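Local coordinates for putative uncharacterized protein PH0734 (Pyrococcus horikoshii, PDB 3D79) that is of unknown function but carries a PUA domain behind a pre-PUA domain, an architecture consistent with RNA binding, at residues Lys64-Arg69 / Val78-Asn83. Sequence-based numbering, arbitrary orientation.
Sequences KPMFIR and VIALYN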
ATOM      1  N   LYS A  64     -12.775  10.345  -2.824  1.00 20.56           N
ATOM      2  CA  LYS A  64     -12.368   8.973  -3.127  1.00 19.91           C
ATOM      3  C   LYS A  64     -11.436   8.431  -2.038  1.00 18.84           C
ATOM      4  O   LYS A  64     -10.484   9.103  -1.653  1.00 17.85           O
ATOM      5  CB  LYS A  64     -11.765   8.839  -4.531  1.00 20.73           C
ATOM      6  CG  LYS A  64     -10.382   9.404  -4.717  1.00 23.03           C
ATOM      7  CD  LYS A  64     -10.029   9.493  -6.196  1.00 26.63           C
ATOM      8  CE  LYS A  64      -8.807  10.368  -6.419  1.00 27.37           C
ATOM      9  NZ  LYS A  64      -8.922  11.685  -5.725  1.00 26.71           N
ATOM     10  N   PRO A  65     -11.735   7.223  -1.519  1.00 17.94           N
ATOM     11  CA  PRO A  65     -10.868   6.610  -0.511  1.00 17.19           C
ATOM     12  C   PRO A  65      -9.485   6.354  -1.095  1.00 16.54           C
ATOM     13  O   PRO A  65      -9.356   5.639  -2.094  1.00 16.71           O
ATOM     14  CB  PRO A  65     -11.578   5.290  -0.174  1.00 17.54           C
ATOM     15  CG  PRO A  65     -12.538   5.052  -1.276  1.00 17.74           C
ATOM     16  CD  PRO A  65     -12.907   6.385  -1.837  1.00 18.08           C
ATOM     17  N   MET A  66      -8.466   6.950  -0.486  1.00 15.65           N
ATOM     18  CA  MET A  66      -7.115   6.871  -1.026  1.00 14.71           C
ATOM     19  C   MET A  66      -6.118   6.188  -0.101  1.00 14.29           C
ATOM     20  O   MET A  66      -5.321   5.372  -0.559  1.00 13.76           O
ATOM     21  CB  MET A  66      -6.598   8.265  -1.413  1.00 14.88           C
ATOM     22  CG  MET A  66      -7.134   8.775  -2.753  1.00 15.51           C
ATOM     23  SD  MET A  66      -6.684   7.737  -4.159  1.00 16.80           S
ATOM     24  CE  MET A  66      -4.905   7.911  -4.161  1.00 15.95           C
ATOM     25  N   PHE A  67      -6.148   6.533   1.188  1.00 14.18           N
ATOM     26  CA  PHE A  67      -5.117   6.052   2.111  1.00 14.29           C
ATOM     27  C   PHE A  67      -5.663   5.451   3.387  1.00 15.04           C
ATOM     28  O   PHE A  67      -6.741   5.827   3.859  1.00 14.82           O
ATOM     29  CB  PHE A  67      -4.160   7.183   2.507  1.00 14.12           C
ATOM     30  CG  PHE A  67      -3.764   8.062   1.368  1.00 13.34           C
ATOM     31  CD1 PHE A  67      -2.947   7.576   0.353  1.00 13.14           C
ATOM     32  CD2 PHE A  67      -4.221   9.375   1.298  1.00 13.11           C
ATOM     33  CE1 PHE A  67      -2.581   8.395  -0.727  1.00 12.61           C
ATOM     34  CE2 PHE A  67      -3.860  10.198   0.231  1.00 13.44           C
ATOM     35  CZ  PHE A  67      -3.052   9.704  -0.789  1.00 13.92           C
ATOM     36  N   ILE A  68      -4.883   4.525   3.935  1.00 15.65           N
ATOM     37  CA  ILE A  68      -5.059   4.056   5.306  1.00 16.82           C
ATOM     38  C   ILE A  68      -4.227   4.957   6.208  1.00 17.48           C
ATOM     39  O   ILE A  68      -3.144   5.395   5.823  1.00 17.16           O
ATOM     40  CB  ILE A  68      -4.620   2.565   5.450  1.00 16.44           C
ATOM     41  CG1 ILE A  68      -5.178   1.943   6.736  1.00 17.14           C
ATOM     42  CG2 ILE A  68      -3.101   2.402   5.362  1.00 17.37           C
ATOM     43  CD1 ILE A  68      -5.189   0.414   6.682  1.00 18.36           C
ATOM     44  N   ARG A  69      -4.736   5.267   7.394  1.00 18.90           N
ATOM     45  CA  ARG A  69      -3.906   5.936   8.384  1.00 20.75           C
ATOM     46  C   ARG A  69      -3.899   5.132   9.673  1.00 22.13           C
ATOM     47  O   ARG A  69      -4.952   4.747  10.184  1.00 21.81           O
ATOM     48  CB  ARG A  69      -4.329   7.387   8.632  1.00 21.00           C
ATOM     49  CG  ARG A  69      -3.378   8.125   9.592  1.00 21.91           C
ATOM     50  CD  ARG A  69      -3.537   9.638   9.548  1.00 23.49           C
ATOM     51  NE  ARG A  69      -4.799  10.094  10.127  1.00 25.33           N
ATOM     52  CZ  ARG A  69      -5.148  11.373  10.260  1.00 25.92           C
ATOM     53  NH1 ARG A  69      -4.330  12.341   9.860  1.00 26.04           N
ATOM     54  NH2 ARG A  69      -6.317  11.688  10.799  1.00 25.36           N
ATOM     55  N   VAL A  78      -5.582  -0.643  -0.881  1.00 13.68           N
ATOM     56  CA  VAL A  78      -5.558  -1.619  -1.977  1.00 13.85           C
ATOM     57  C   VAL A  78      -6.427  -1.143  -3.151  1.00 14.00           C
ATOM     58  O   VAL A  78      -6.014  -1.271  -4.309  1.00 14.55           O
ATOM     59  CB  VAL A  78      -5.922  -3.060  -1.510  1.00 13.98           C
ATOM     60  CG1 VAL A  78      -5.907  -4.035  -2.686  1.00 15.21           C
ATOM     61  CG2 VAL A  78      -4.921  -3.531  -0.458  1.00 13.43           C
ATOM     62  N   ILE A  79      -7.600  -0.580  -2.859  1.00 14.44           N
ATOM     63  CA  ILE A  79      -8.475  -0.044  -3.920  1.00 15.33           C
ATOM     64  C   ILE A  79      -7.789   1.071  -4.726  1.00 15.11           C
ATOM     65  O   ILE A  79      -7.874   1.091  -5.966  1.00 15.37           O
ATOM     66  CB  ILE A  79      -9.887   0.387  -3.401  1.00 15.42           C
ATOM     67  CG1 ILE A  79     -10.829   0.701  -4.576  1.00 17.26           C
ATOM     68  CG2 ILE A  79      -9.803   1.569  -2.449  1.00 15.98           C
ATOM     69  CD1 ILE A  79     -11.016  -0.461  -5.548  1.00 18.63           C
ATOM     70  N   ALA A  80      -7.092   1.973  -4.029  1.00 14.76           N
ATOM     71  CA  ALA A  80      -6.353   3.059  -4.680  1.00 15.00           C
ATOM     72  C   ALA A  80      -5.275   2.513  -5.621  1.00 14.92           C
ATOM     73  O   ALA A  80      -5.129   2.975  -6.761  1.00 14.48           O
ATOM     74  CB  ALA A  80      -5.737   3.982  -3.643  1.00 14.95           C
ATOM     75  N   LEU A  81      -4.530   1.519  -5.139  1.00 14.69           N
ATOM     76  CA  LEU A  81      -3.511   0.866  -5.949  1.00 15.07           C
ATOM     77  C   LEU A  81      -4.130   0.071  -7.099  1.00 15.87           C
ATOM     78  O   LEU A  81      -3.537  -0.025  -8.180  1.00 15.47           O
ATOM     79  CB  LEU A  81      -2.635  -0.038  -5.075  1.00 14.92           C
ATOM     80  CG  LEU A  81      -1.771   0.710  -4.047  1.00 14.28           C
ATOM     81  CD1 LEU A  81      -1.141  -0.274  -3.069  1.00 13.58           C
ATOM     82  CD2 LEU A  81      -0.693   1.567  -4.709  1.00 15.19           C
ATOM     83  N   TYR A  82      -5.309  -0.501  -6.857  1.00 16.46           N
ATOM     84  CA  TYR A  82      -6.012  -1.272  -7.885  1.00 18.06           C
ATOM     85  C   TYR A  82      -6.358  -0.378  -9.068  1.00 18.03           C
ATOM     86  O   TYR A  82      -6.107  -0.731 -10.228  1.00 18.23           O
ATOM     87  CB  TYR A  82      -7.274  -1.933  -7.325  1.00 19.53           C
ATOM     88  CG  TYR A  82      -7.943  -2.837  -8.340  1.00 21.75           C
ATOM     89  CD1 TYR A  82      -7.585  -4.179  -8.443  1.00 24.05           C
ATOM     90  CD2 TYR A  82      -8.908  -2.336  -9.215  1.00 23.89           C
ATOM     91  CE1 TYR A  82      -8.186  -5.014  -9.390  1.00 25.05           C
ATOM     92  CE2 TYR A  82      -9.514  -3.161 -10.165  1.00 24.75           C
ATOM     93  CZ  TYR A  82      -9.146  -4.493 -10.240  1.00 24.01           C
ATOM     94  OH  TYR A  82      -9.746  -5.307 -11.179  1.00 25.46           O
ATOM     95  N   ASN A  83      -6.929   0.784  -8.770  1.00 17.76           N
ATOM     96  CA  ASN A  83      -7.240   1.756  -9.815  1.00 17.49           C
ATOM     97  C   ASN A  83      -5.995   2.247 -10.546  1.00 17.15           C
ATOM     98  O   ASN A  83      -6.002   2.392 -11.771  1.00 16.98           O
ATOM     99  CB  ASN A  83      -8.077   2.905  -9.245  1.00 18.02           C
ATOM    100  CG  ASN A  83      -9.485   2.467  -8.902  1.00 18.96           C
ATOM    101  OD1 ASN A  83     -10.030   1.555  -9.530  1.00 20.17           O
ATOM    102  ND2 ASN A  83     -10.081   3.103  -7.900  1.00 20.67           N
TER
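Met66, which meets Ala80 across the contact, also covers one face of the Phe67 ring: its CB sits over the ring centre, 3.6 Å above the plane. Met66 and Phe67 both pair through backbone hydrogen bonds with Ile59 of strand 56-61, a classic beta bulge, and the Met66 psi of -45° marks the departure from extended geometry. The setting is the pre-PUA domain, where strand 64-70 belongs to a five-stranded antiparallel sheet and helix 78-84 follows the edge strand 73-76. The axes of 64-69 and 78-83 approach to 7.3 Å, their directions 124° apart, a steeply slanted packing. The Ala80 methyl points toward the strand; consistent with so small a side chain, the CA atoms of Met66 and Ala80 are 5.3 Å apart. Although the Met66 CB leaves the strand away from the helix, CG is anti to the carbonyl carbon (chi1 -79°) and the bend at chi2 brings SD back to 3.9 Å from Ala80 CB, while the bend at chi3 keeps CE at 4.0 Å from the same methyl. Beside Ala80, Ile79 CG2 lies 4.1 Å from Pro65 O, while the end of the Ile79 side chain leads away from the strand; the residue also touches Trp174 and Thr177 of helix 172-177. The tightest approach is methyl to carbonyl, Ala80 CB to Met66 O at 3.4 Å.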